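Local atomic coordinates of papain inhibitor (Streptomyces mobaraensis, PDB entry 5NTB), a protein that inhibits the cysteine proteases papain and bromelain and the serine protease trypsin, and serves as a glutamine and lysine donor substrate for transglutaminase. Residues A40-P45 against R72-S77; G21-P26 against P51-V56; A88-A91 against P95-R98; T13-K18 against L34-A39; V56-S61 against I67-R72. All coordinates share one frame; numbering follows the deposited sequence.

Contact 1: residues A40-P45 against R72-S77; sequences AWWTTP and RDKCPS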
# COMPACT_ATOMS: atom_id res chain seq x y z
N ALA A 40 1.00 11.33 -3.43
CA ALA A 40 -0.03 12.37 -3.46
C ALA A 40 -0.93 12.36 -2.23
O ALA A 40 -1.62 13.36 -1.97
CB ALA A 40 -0.88 12.23 -4.72
N TRP A 41 -0.91 11.29 -1.43
CA TRP A 41 -1.72 11.21 -0.23
C TRP A 41 -0.99 11.69 1.02
O TRP A 41 -1.62 11.84 2.06
CB TRP A 41 -2.19 9.78 -0.00
CG TRP A 41 -3.02 9.28 -1.14
CD1 TRP A 41 -2.63 8.45 -2.15
CD2 TRP A 41 -4.40 9.58 -1.37
NE1 TRP A 41 -3.69 8.23 -3.01
CE2 TRP A 41 -4.78 8.92 -2.55
CE3 TRP A 41 -5.35 10.36 -0.69
CZ2 TRP A 41 -6.08 9.01 -3.07
CZ3 TRP A 41 -6.63 10.44 -1.21
CH2 TRP A 41 -6.99 9.77 -2.38
N TRP A 42 0.32 11.91 0.93
CA TRP A 42 1.11 12.31 2.09
C TRP A 42 1.03 13.82 2.28
O TRP A 42 1.01 14.58 1.30
CB TRP A 42 2.56 11.84 1.92
CG TRP A 42 2.63 10.33 1.92
CD1 TRP A 42 2.17 9.48 0.94
CD2 TRP A 42 3.14 9.48 2.97
NE1 TRP A 42 2.37 8.16 1.32
CE2 TRP A 42 2.96 8.14 2.56
CE3 TRP A 42 3.73 9.73 4.22
CZ2 TRP A 42 3.35 7.06 3.34
CZ3 TRP A 42 4.12 8.65 5.00
CH2 TRP A 42 3.92 7.33 4.55
N THR A 43 0.94 14.25 3.54
CA THR A 43 0.64 15.65 3.85
C THR A 43 1.65 16.31 4.76
O THR A 43 1.92 17.50 4.59
CB THR A 43 -0.76 15.78 4.49
OG1 THR A 43 -0.90 14.86 5.58
CG2 THR A 43 -1.84 15.52 3.46
N THR A 44 2.19 15.59 5.73
CA THR A 44 3.05 16.27 6.68
C THR A 44 4.45 16.47 6.10
O THR A 44 4.92 15.65 5.31
CB THR A 44 3.14 15.49 7.99
OG1 THR A 44 3.59 14.16 7.72
CG2 THR A 44 1.78 15.43 8.66
N PRO A 45 5.13 17.55 6.47
CA PRO A 45 6.47 17.77 5.92
C PRO A 45 7.48 16.74 6.41
O PRO A 45 8.49 16.51 5.75
CB PRO A 45 6.82 19.19 6.37
CG PRO A 45 5.93 19.45 7.54
CD PRO A 45 4.68 18.65 7.33
N ARG A 72 2.66 1.33 5.67
CA ARG A 72 3.95 1.43 6.33
C ARG A 72 4.98 2.22 5.53
O ARG A 72 6.09 2.42 6.01
CB ARG A 72 4.53 0.04 6.61
CG ARG A 72 3.63 -0.81 7.47
CD ARG A 72 4.32 -1.19 8.75
NE ARG A 72 3.54 -2.09 9.59
CZ ARG A 72 2.78 -1.70 10.61
NH1 ARG A 72 2.67 -0.42 10.92
NH2 ARG A 72 2.12 -2.61 11.33
N ASP A 73 4.64 2.67 4.33
CA ASP A 73 5.67 3.22 3.46
C ASP A 73 5.01 4.13 2.44
O ASP A 73 3.79 4.16 2.29
CB ASP A 73 6.45 2.09 2.79
CG ASP A 73 7.88 2.45 2.41
OD1 ASP A 73 8.30 3.62 2.53
OD2 ASP A 73 8.58 1.53 1.93
N LYS A 74 5.86 4.88 1.74
CA LYS A 74 5.47 5.82 0.71
C LYS A 74 6.03 5.34 -0.62
O LYS A 74 7.16 4.86 -0.68
CB LYS A 74 6.02 7.21 1.04
CG LYS A 74 5.75 8.32 0.03
CD LYS A 74 6.14 9.64 0.69
CE LYS A 74 6.33 10.78 -0.28
NZ LYS A 74 6.88 11.92 0.50
N CYS A 75 5.24 5.48 -1.69
CA CYS A 75 5.68 5.16 -3.04
C CYS A 75 5.82 6.47 -3.81
O CYS A 75 4.81 7.03 -4.28
CB CYS A 75 4.66 4.24 -3.73
SG CYS A 75 5.11 3.81 -5.42
N PRO A 76 7.03 7.03 -3.93
CA PRO A 76 7.17 8.33 -4.60
C PRO A 76 6.84 8.29 -6.08
O PRO A 76 6.44 9.32 -6.64
CB PRO A 76 8.65 8.69 -4.37
CG PRO A 76 9.08 7.84 -3.23
CD PRO A 76 8.30 6.58 -3.33
N SER A 77 7.00 7.15 -6.74
CA SER A 77 6.79 7.09 -8.18
C SER A 77 5.39 6.64 -8.56
O SER A 77 5.08 6.56 -9.76
CB SER A 77 7.82 6.15 -8.81
OG SER A 77 7.69 4.85 -8.26

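Contact 2: residues G21-P26 against P51-V56; sequences GACGTP and PLCRGV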
# COMPACT_ATOMS: atom_id res chain seq x y z
N GLY A 21 10.71 1.98 6.45
CA GLY A 21 9.81 2.65 5.54
C GLY A 21 9.68 4.13 5.86
O GLY A 21 10.29 4.67 6.78
N ALA A 22 8.87 4.81 5.05
CA ALA A 22 8.68 6.24 5.24
C ALA A 22 7.97 6.56 6.54
O ALA A 22 8.01 7.72 6.99
CB ALA A 22 7.88 6.82 4.07
N CYS A 23 7.33 5.58 7.17
CA CYS A 23 6.78 5.81 8.49
C CYS A 23 7.84 5.72 9.58
O CYS A 23 7.56 6.04 10.74
CB CYS A 23 5.66 4.80 8.78
SG CYS A 23 4.16 5.11 7.78
N GLY A 24 9.06 5.32 9.23
CA GLY A 24 10.12 5.24 10.22
C GLY A 24 10.14 3.96 11.02
O GLY A 24 10.77 3.92 12.08
N THR A 25 9.47 2.92 10.55
CA THR A 25 9.45 1.66 11.26
C THR A 25 10.11 0.57 10.42
O THR A 25 10.18 0.69 9.19
CB THR A 25 8.01 1.24 11.60
OG1 THR A 25 7.29 0.94 10.39
CG2 THR A 25 7.30 2.36 12.35
N PRO A 26 10.63 -0.48 11.06
CA PRO A 26 11.32 -1.52 10.30
C PRO A 26 10.35 -2.35 9.48
O PRO A 26 9.33 -2.81 9.98
CB PRO A 26 11.99 -2.36 11.40
CG PRO A 26 11.17 -2.12 12.61
CD PRO A 26 10.74 -0.69 12.51
N PRO A 51 -0.32 11.29 9.16
CA PRO A 51 -1.46 10.51 9.67
C PRO A 51 -1.61 9.16 8.98
O PRO A 51 -2.18 8.24 9.59
CB PRO A 51 -2.67 11.42 9.40
CG PRO A 51 -2.16 12.51 8.50
CD PRO A 51 -0.71 12.66 8.80
N LEU A 52 -1.08 9.00 7.77
CA LEU A 52 -1.09 7.68 7.12
C LEU A 52 -0.38 6.63 7.94
O LEU A 52 -0.63 5.44 7.74
CB LEU A 52 -0.42 7.78 5.75
CG LEU A 52 -1.29 8.41 4.65
CD1 LEU A 52 -0.42 8.73 3.45
CD2 LEU A 52 -2.43 7.46 4.25
N CYS A 53 0.50 7.03 8.85
CA CYS A 53 1.30 6.10 9.64
C CYS A 53 0.65 5.71 10.95
O CYS A 53 1.22 4.89 11.69
CB CYS A 53 2.67 6.72 9.91
SG CYS A 53 3.62 7.00 8.38
N ARG A 54 -0.53 6.24 11.26
CA ARG A 54 -1.13 6.05 12.58
C ARG A 54 -2.48 5.34 12.45
O ARG A 54 -3.53 5.98 12.37
CB ARG A 54 -1.26 7.38 13.30
CG ARG A 54 0.11 7.99 13.59
CD ARG A 54 0.01 9.12 14.59
NE ARG A 54 -0.53 10.32 13.98
CZ ARG A 54 0.19 11.25 13.36
NH1 ARG A 54 1.51 11.14 13.27
NH2 ARG A 54 -0.41 12.31 12.84
N GLY A 55 -2.43 4.01 12.42
CA GLY A 55 -3.63 3.21 12.45
C GLY A 55 -4.37 3.12 11.14
O GLY A 55 -5.55 2.75 11.14
N VAL A 56 -3.73 3.45 10.03
CA VAL A 56 -4.37 3.38 8.72
C VAL A 56 -3.90 2.12 8.01
O VAL A 56 -2.70 1.80 7.99
CB VAL A 56 -4.07 4.63 7.88
CG1 VAL A 56 -4.68 4.49 6.49
CG2 VAL A 56 -4.58 5.88 8.59

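Contact 3: residues A88-A91 against P95-R98; sequences AAFA and PLDR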
# COMPACT_ATOMS: atom_id res chain seq x y z
N ALA A 88 4.98 -9.91 -0.18
CA ALA A 88 4.23 -10.89 0.60
C ALA A 88 2.73 -10.67 0.48
O ALA A 88 1.96 -11.64 0.35
CB ALA A 88 4.68 -10.82 2.06
N ALA A 89 2.28 -9.41 0.51
CA ALA A 89 0.84 -9.16 0.38
C ALA A 89 0.36 -9.40 -1.04
O ALA A 89 -0.72 -9.97 -1.25
CB ALA A 89 0.52 -7.73 0.82
N PHE A 90 1.12 -8.94 -2.03
CA PHE A 90 0.72 -9.08 -3.43
C PHE A 90 0.45 -10.53 -3.78
O PHE A 90 -0.55 -10.85 -4.44
CB PHE A 90 1.82 -8.48 -4.31
CG PHE A 90 1.50 -8.43 -5.78
CD1 PHE A 90 1.54 -9.58 -6.55
CD2 PHE A 90 1.24 -7.21 -6.39
CE1 PHE A 90 1.29 -9.53 -7.92
CE2 PHE A 90 1.00 -7.15 -7.76
CZ PHE A 90 1.02 -8.32 -8.52
N ALA A 91 1.32 -11.43 -3.32
CA ALA A 91 1.22 -12.85 -3.65
C ALA A 91 -0.06 -13.47 -3.13
O ALA A 91 -0.48 -14.51 -3.65
CB ALA A 91 2.42 -13.58 -3.07
N PRO A 95 -0.46 -13.83 -8.83
CA PRO A 95 0.87 -14.43 -8.98
C PRO A 95 1.94 -13.37 -9.12
O PRO A 95 1.78 -12.37 -9.83
CB PRO A 95 0.74 -15.26 -10.26
CG PRO A 95 -0.37 -14.61 -11.02
CD PRO A 95 -1.34 -14.15 -9.97
N LEU A 96 3.07 -13.59 -8.43
CA LEU A 96 4.16 -12.63 -8.49
C LEU A 96 4.70 -12.47 -9.91
O LEU A 96 5.18 -11.39 -10.27
CB LEU A 96 5.29 -13.05 -7.56
CG LEU A 96 4.92 -12.91 -6.08
CD1 LEU A 96 5.98 -13.51 -5.18
CD2 LEU A 96 4.66 -11.44 -5.74
N ASP A 97 4.62 -13.51 -10.73
CA ASP A 97 5.20 -13.39 -12.05
C ASP A 97 4.33 -12.57 -13.00
O ASP A 97 4.75 -12.33 -14.14
CB ASP A 97 5.50 -14.77 -12.65
CG ASP A 97 4.27 -15.62 -12.88
OD1 ASP A 97 3.16 -15.20 -12.50
OD2 ASP A 97 4.42 -16.72 -13.45
N ARG A 98 3.15 -12.12 -12.55
CA ARG A 98 2.35 -11.18 -13.34
C ARG A 98 2.95 -9.78 -13.32
O ARG A 98 2.86 -9.06 -14.32
CB ARG A 98 0.92 -11.16 -12.82

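Contact 4: residues T13-K18 against L34-A39; sequences TYYTDK and LVAIPA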
# COMPACT_ATOMS: atom_id res chain seq x y z
N THR A 13 1.38 -2.93 -7.87
CA THR A 13 2.66 -3.58 -8.09
C THR A 13 3.15 -4.07 -6.75
O THR A 13 2.46 -3.95 -5.73
CB THR A 13 3.65 -2.61 -8.74
OG1 THR A 13 3.71 -1.42 -7.95
CG2 THR A 13 3.19 -2.24 -10.14
N TYR A 14 4.35 -4.62 -6.72
CA TYR A 14 4.89 -5.03 -5.43
C TYR A 14 6.37 -4.69 -5.35
O TYR A 14 7.05 -4.47 -6.35
CB TYR A 14 4.68 -6.52 -5.16
CG TYR A 14 5.44 -7.43 -6.09
CD1 TYR A 14 6.77 -7.75 -5.83
CD2 TYR A 14 4.85 -7.95 -7.23
CE1 TYR A 14 7.48 -8.56 -6.67
CE2 TYR A 14 5.56 -8.77 -8.08
CZ TYR A 14 6.87 -9.07 -7.79
OH TYR A 14 7.60 -9.89 -8.61
N TYR A 15 6.87 -4.66 -4.11
CA TYR A 15 8.27 -4.35 -3.87
C TYR A 15 8.80 -5.22 -2.74
O TYR A 15 8.04 -5.90 -2.05
CB TYR A 15 8.47 -2.86 -3.58
CG TYR A 15 8.06 -2.31 -2.22
CD1 TYR A 15 6.72 -2.29 -1.81
CD2 TYR A 15 9.00 -1.73 -1.37
CE1 TYR A 15 6.35 -1.73 -0.59
CE2 TYR A 15 8.64 -1.17 -0.17
CZ TYR A 15 7.32 -1.18 0.22
OH TYR A 15 6.96 -0.62 1.43
N THR A 16 10.13 -5.21 -2.59
CA THR A 16 10.82 -6.14 -1.70
C THR A 16 11.81 -5.45 -0.76
O THR A 16 12.74 -6.11 -0.28
CB THR A 16 11.57 -7.20 -2.51
OG1 THR A 16 12.48 -6.56 -3.41
CG2 THR A 16 10.59 -8.05 -3.30
N ASP A 17 11.66 -4.16 -0.50
CA ASP A 17 12.60 -3.46 0.36
C ASP A 17 12.64 -4.06 1.76
O ASP A 17 11.61 -4.47 2.32
CB ASP A 17 12.24 -1.98 0.50
CG ASP A 17 12.34 -1.21 -0.79
OD1 ASP A 17 12.75 -1.78 -1.83
OD2 ASP A 17 12.00 -0.00 -0.77
N LYS A 18 13.83 -4.06 2.34
CA LYS A 18 14.04 -4.39 3.74
C LYS A 18 14.83 -3.26 4.37
O LYS A 18 15.93 -2.94 3.91
CB LYS A 18 14.77 -5.73 3.89
CG LYS A 18 15.31 -6.01 5.27
CD LYS A 18 15.63 -7.49 5.45
CE LYS A 18 16.95 -7.71 6.19
NZ LYS A 18 17.06 -6.89 7.44
N LEU A 34 2.12 -5.38 3.94
CA LEU A 34 2.07 -3.93 4.12
C LEU A 34 1.86 -3.30 2.75
O LEU A 34 1.90 -3.97 1.72
CB LEU A 34 3.36 -3.40 4.77
CG LEU A 34 4.69 -3.78 4.12
CD1 LEU A 34 5.08 -2.87 2.97
CD2 LEU A 34 5.77 -3.78 5.19
N VAL A 35 1.64 -1.99 2.75
CA VAL A 35 1.49 -1.26 1.50
C VAL A 35 2.29 0.04 1.57
O VAL A 35 2.42 0.66 2.63
CB VAL A 35 0.01 -0.97 1.18
CG1 VAL A 35 -0.59 -0.05 2.19
CG2 VAL A 35 -0.14 -0.39 -0.23
N ALA A 36 2.83 0.42 0.42
CA ALA A 36 3.40 1.75 0.18
C ALA A 36 2.38 2.57 -0.59
O ALA A 36 1.91 2.15 -1.66
CB ALA A 36 4.71 1.65 -0.59
N ILE A 37 2.01 3.71 -0.03
CA ILE A 37 0.93 4.57 -0.53
C ILE A 37 1.51 5.67 -1.41
O ILE A 37 2.54 6.27 -1.07
CB ILE A 37 0.13 5.15 0.65
CG1 ILE A 37 -0.65 4.03 1.36
CG2 ILE A 37 -0.79 6.31 0.22
CD1 ILE A 37 -1.68 3.34 0.49
N PRO A 38 0.88 5.97 -2.55
CA PRO A 38 1.39 7.02 -3.44
C PRO A 38 1.60 8.36 -2.75
O PRO A 38 0.82 8.75 -1.87
CB PRO A 38 0.30 7.14 -4.52
CG PRO A 38 -0.49 5.93 -4.43
CD PRO A 38 -0.28 5.25 -3.11
N ALA A 39 2.62 9.08 -3.22
CA ALA A 39 3.05 10.31 -2.56
C ALA A 39 1.95 11.35 -2.49
O ALA A 39 1.93 12.17 -1.57
CB ALA A 39 4.27 10.89 -3.28

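Contact 5: residues V56-S61 against I67-R72; sequences VSVEVS and IRVPVR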
# COMPACT_ATOMS: atom_id res chain seq x y z
N VAL A 56 -3.73 3.45 10.03
CA VAL A 56 -4.37 3.38 8.72
C VAL A 56 -3.90 2.12 8.01
O VAL A 56 -2.70 1.80 7.99
CB VAL A 56 -4.07 4.63 7.88
CG1 VAL A 56 -4.68 4.49 6.49
CG2 VAL A 56 -4.58 5.88 8.59
N SER A 57 -4.85 1.38 7.46
CA SER A 57 -4.61 0.23 6.61
C SER A 57 -5.29 0.45 5.27
O SER A 57 -5.98 1.45 5.06
CB SER A 57 -5.12 -1.06 7.25
OG SER A 57 -4.42 -1.36 8.44
N VAL A 58 -5.07 -0.47 4.36
CA VAL A 58 -5.89 -0.52 3.16
C VAL A 58 -6.54 -1.89 3.09
O VAL A 58 -6.02 -2.89 3.59
CB VAL A 58 -5.10 -0.24 1.87
CG1 VAL A 58 -4.60 1.20 1.87
CG2 VAL A 58 -3.96 -1.22 1.73
N GLU A 59 -7.70 -1.91 2.46
CA GLU A 59 -8.34 -3.14 2.03
C GLU A 59 -8.23 -3.17 0.52
O GLU A 59 -8.64 -2.21 -0.15
CB GLU A 59 -9.80 -3.20 2.49
CG GLU A 59 -9.90 -3.58 3.96
CD GLU A 59 -11.33 -3.74 4.44
OE1 GLU A 59 -11.54 -3.81 5.67
OE2 GLU A 59 -12.24 -3.80 3.59
N VAL A 60 -7.63 -4.23 -0.00
CA VAL A 60 -7.34 -4.38 -1.42
C VAL A 60 -8.10 -5.58 -1.94
O VAL A 60 -8.00 -6.67 -1.38
CB VAL A 60 -5.83 -4.57 -1.69
CG1 VAL A 60 -5.58 -4.57 -3.20
CG2 VAL A 60 -5.02 -3.50 -0.99
N SER A 61 -8.84 -5.37 -3.02
CA SER A 61 -9.67 -6.42 -3.61
C SER A 61 -9.23 -6.67 -5.04
O SER A 61 -9.05 -5.72 -5.82
CB SER A 61 -11.15 -6.04 -3.57
OG SER A 61 -11.55 -5.74 -2.25
N ILE A 67 -7.83 -8.51 0.97
CA ILE A 67 -6.90 -8.56 2.09
C ILE A 67 -6.83 -7.17 2.72
O ILE A 67 -7.19 -6.17 2.11
CB ILE A 67 -5.49 -9.02 1.68
CG1 ILE A 67 -4.87 -8.06 0.66
CG2 ILE A 67 -5.50 -10.46 1.15
CD1 ILE A 67 -3.43 -8.40 0.34
N ARG A 68 -6.32 -7.12 3.94
CA ARG A 68 -6.21 -5.88 4.70
C ARG A 68 -4.78 -5.77 5.22
O ARG A 68 -4.32 -6.66 5.95
CB ARG A 68 -7.21 -5.86 5.86
CG ARG A 68 -7.23 -4.58 6.67
CD ARG A 68 -8.13 -4.77 7.89
NE ARG A 68 -8.06 -3.64 8.82
CZ ARG A 68 -9.04 -2.77 9.02
NH1 ARG A 68 -8.88 -1.78 9.88
NH2 ARG A 68 -10.19 -2.89 8.35
N VAL A 69 -4.08 -4.71 4.83
CA VAL A 69 -2.67 -4.58 5.19
C VAL A 69 -2.39 -3.17 5.69
O VAL A 69 -3.02 -2.20 5.26
CB VAL A 69 -1.72 -4.92 4.01
CG1 VAL A 69 -2.04 -6.31 3.41
CG2 VAL A 69 -1.79 -3.86 2.91
N PRO A 70 -1.43 -3.02 6.60
CA PRO A 70 -1.11 -1.70 7.14
C PRO A 70 -0.33 -0.83 6.16
O PRO A 70 0.53 -1.31 5.42
CB PRO A 70 -0.26 -2.02 8.37
CG PRO A 70 0.38 -3.33 8.03
CD PRO A 70 -0.68 -4.09 7.28
N VAL A 71 -0.61 0.47 6.21
CA VAL A 71 0.24 1.45 5.54
C VAL A 71 1.53 1.59 6.33
O VAL A 71 1.52 1.96 7.50
CB VAL A 71 -0.47 2.81 5.43
CG1 VAL A 71 0.47 3.85 4.84
CG2 VAL A 71 -1.77 2.69 4.63
N ARG A 72 2.66 1.33 5.67
CA ARG A 72 3.95 1.43 6.33
C ARG A 72 4.98 2.22 5.53
O ARG A 72 6.09 2.42 6.01
CB ARG A 72 4.53 0.04 6.61
CG ARG A 72 3.63 -0.81 7.47
CD ARG A 72 4.32 -1.19 8.75
NE ARG A 72 3.54 -2.09 9.59
CZ ARG A 72 2.78 -1.70 10.61
NH1 ARG A 72 2.67 -0.42 10.92
NH2 ARG A 72 2.12 -2.61 11.33

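Contact 1: residues A40-P45 against R72-S77
Lys-74 lays the aliphatic part of its side chain over one face of the Trp-42 indole. Its CG sits 3.7 Å from the centroid of the five-membered ring and only 14° off the ring normal, a CH-pi contact, while Lys-74 CB lies nearer the rim, 3.5 Å from Trp-42 CE2. The third methylene continues across the pyrrole part, with Lys-74 CD 3.8 Å from Trp-42 CG. What makes this coverage possible is the torsion at the base of the lysine: CG is anti to the backbone N (chi1 178°), the start of an extended chain that brings CB, CG and CD over the same ring. At the edge of the indole, near its plane, Trp-42 CZ2 comes within 3.1 Å of Asp-73 O. The indole N-H does not bond to this strand segment; NE1 donates to the backbone oxygen of Ile-37, which also accepts the backbone N-H of Cys-75. Asp-73 itself turns its side chain from the tryptophan: Lys-74 N donates to Asp-73 OD1 at 2.9 Å, from above the carboxylate plane, and the other carboxylate oxygen is engaged by Tyr-15. With an alanine in place of Trp-42, the Lys-74 methylenes would probably lose their platform and the oxygen of Ile-37 one of its donors. Segment 40-45 is thus held to the end of strand 65-75 without a hydrogen bond directly between the two segments: the lysine contributes its hydrocarbon to the indole face, and the polar N-H of the ring is spent on the neighbouring strand.

Contact 2: residues G21-P26 against P51-V56
Cys-23 and Cys-53 bring their CA atoms to 5.6 Å, the first from a type I beta turn spanning Gly-21 to Gly-24, the second from the last residue of the short 3-10 segment 51-53. A covalent bond joins their side chains: Cys-23 SG to Cys-53 SG is 2.1 Å, with a chi3 of -83°, close to the perpendicular geometry at which a disulfide is least strained. Both sulfurs lie anti to their own carbonyl carbon and beside the backbone N (chi1 -70° at Cys-23 and -63° at Cys-53); the two halves of the bridge leave their backbones in much the same way. The CB atoms of Cys-23 and Cys-53 end 3.7 Å apart.

The turn is closed by a backbone bond in which Gly-24 N lies 2.8 Å from Gly-21 O. At Gly-24, where phi is positive, a side chain would run into the oxygen of Cys-23, and a glycine suits this corner of the turn. In the partner segment, Arg-54 N reaches Pro-51 O at 3.1 Å, marking the end of the 3-10 segment. Around the bridge, Leu-52 N donates to Asp-50 OD1, and the side chain of Cys-53 rests against Trp-42. This is a disulfide cross-link between two surface loops, one preceding strand 26-28 and one preceding strand 57-62, which ties them together in a domain assigned to the double-psi beta-barrel family.

Contact 3: residues A88-A91 against P95-R98
Phe-90 and Leu-96 run their side chains past one another in opposite directions, at a place where the short helix 87-90 of this double-psi beta-barrel domain is followed by the loop that leads to strand 101-102. The phenyl ring is reached by Leu-96 CD2, which approaches obliquely and comes to 3.7 Å from Phe-90 CD1. Ring and methyl meet because of how each side chain leaves its backbone: Phe-90 has CG anti to the backbone N (chi1 -175°), which swings the ring out toward the loop, whereas Leu-96 holds CG beside its own N (chi1 -70°) and sends the branch back toward the helix.

Further in, Phe-90 also packs edge-to-face against Tyr-14, whose hydroxyl makes a weak hydrogen bond to Leu-96 O; the same tyrosine on strand 8-18 therefore meets both partners. Pro-95 is modelled in two conformers, and its contacts hold for one of them. In that copy the Phe-90 ring turns its edge to Pro-95 O, which lies in the ring plane, 3.5 Å from Phe-90 CE1, and the same oxygen closes the loop's own turn, with Arg-98 N 3.1 Å from Pro-95 O.

No hydrogen bond crosses between the segments, and the contact rests mainly on apolar packing. Ala-91 fills in beside the phenylalanine. Its methyl faces the whole fork of the isobutyl group: Ala-91 CB touches the branch point, Leu-96 CG, at 4.0 Å, and lies 4.1 Å from each of the two methyls, CD1 and CD2, of Leu-96.

Contact 4: residues T13-K18 against L34-A39
Tyr-15 meets strand 35-38 and the residue before it with the outer end of its ring. Ala-36 CB is 3.8 Å from Tyr-15 CE1, and Leu-34 CD1 stands 3.9 Å from Tyr-15 CZ and closer still, 3.3 Å, to Tyr-15 OH. Both methyls come in obliquely to the ring, and the tyrosine and leucine side chains cross at about a right angle. One methyl of the leucine does the touching, while Ala-36 points its CB toward the tyrosine.

Tyr-15 holds CG between the backbone N and the carbonyl carbon (chi1 75°), the crowded position, and this torsion carries the ring across to strand 35-38. At the ring edge, in its plane, lies the carboxyl carbon of Asp-17 from the same segment. Further out, Ile-27 packs on both Tyr-15 and Leu-34, and Asp-84 on both Tyr-15 and Ala-36. The contact joins two strands of the double-psi beta-barrel domain, 8-18 and 35-38.

The hydroxyl has its polar partner in Asp-73 OD2, a carboxylate on strand 65-75 that holds this end of the ring by a hydrogen bond. A phenylalanine in place of Tyr-15 would probably leave that oxygen of Asp-73 without this partner and open a small gap beside the leucine methyl. The tyrosine thus does two jobs at once: its ring carbons pack on the methyls of Leu-34 and Ala-36, and its hydroxyl is hydrogen-bonded to Asp-73.

Contact 5: residues V56-S61 against I67-R72
Val-58 and Val-69 form a hydrogen-bonded antiparallel pair, Val-58 N to Val-69 O at 2.8 Å and Val-69 N to Val-58 O at 2.9 Å, and Val-60 with Ile-67 repeats the pattern. Between them Glu-59 and Arg-68 make a non-hydrogen-bonded pair. Past Ser-57 and Pro-70, where the proline has no N-H to give, Val-71 N returns to Val-56 O at 3.1 Å.

A weaker side-chain link is the salt bridge of Glu-59 OE1 to Arg-68 NH2 at 3.1 Å, seen in one of two modelled positions of the arginine. Its hydrogen bond is bent, with an angle of only 133° at the hydrogen; the carboxylate oxygen comes to the edge of the guanidinium near its plane, and the two planes are 59° apart. In this position the arginine gets there on an extended chain with CG anti to its nitrogen (chi1 -177°), and on the way Arg-68 CG passes 3.9 Å from Glu-59 CG.

On the face away from the salt bridge the branched side chains pack. The Val-58 and Val-69 side chains cross, Val-58 CG2 3.6 Å from Val-69 CG2 in one of two conformers of Val-58, and Val-60 meets Ile-67. At the end of the hairpin, beyond Ser-57 and Pro-70, Val-56 lies alongside Val-71 pointing the same way, with Val-56 CG1 to Val-71 CG2 at 3.9 Å. Val-35 of the next strand touches Val-58, Val-69 and Val-71. The two segments form an antiparallel beta hairpin, strands 57-62 and 65-75: one side carries the Glu-59/Arg-68 pair, the other the largely buried valines, and the hairpin is part of the sheet of a domain of the double-psi beta-barrel family.

Strand 65-75 connects most of the set: contacts 1 and 5 share Arg-72 on it, and contact 4 joins it through strand 35-38, whose Val-35 bonds by its backbone to Pro-70 and Arg-72. One carboxylate, that of Asp-73, ties contact 1 to two others: OD2 lies 2.7 Å from Tyr-15 OH of contact 4, and OD1 2.8 Å from Ala-22 N of contact 2. Contacts 1 and 2 also pack directly, their centres 10 Å apart, and contacts 2 and 5 share Val-56. Contact 3 lies across the chain's centre from contacts 1 and 2, about 23 Å from each between centres, yet touches contact 4 through Tyr-14 and contact 5 through Ala-89.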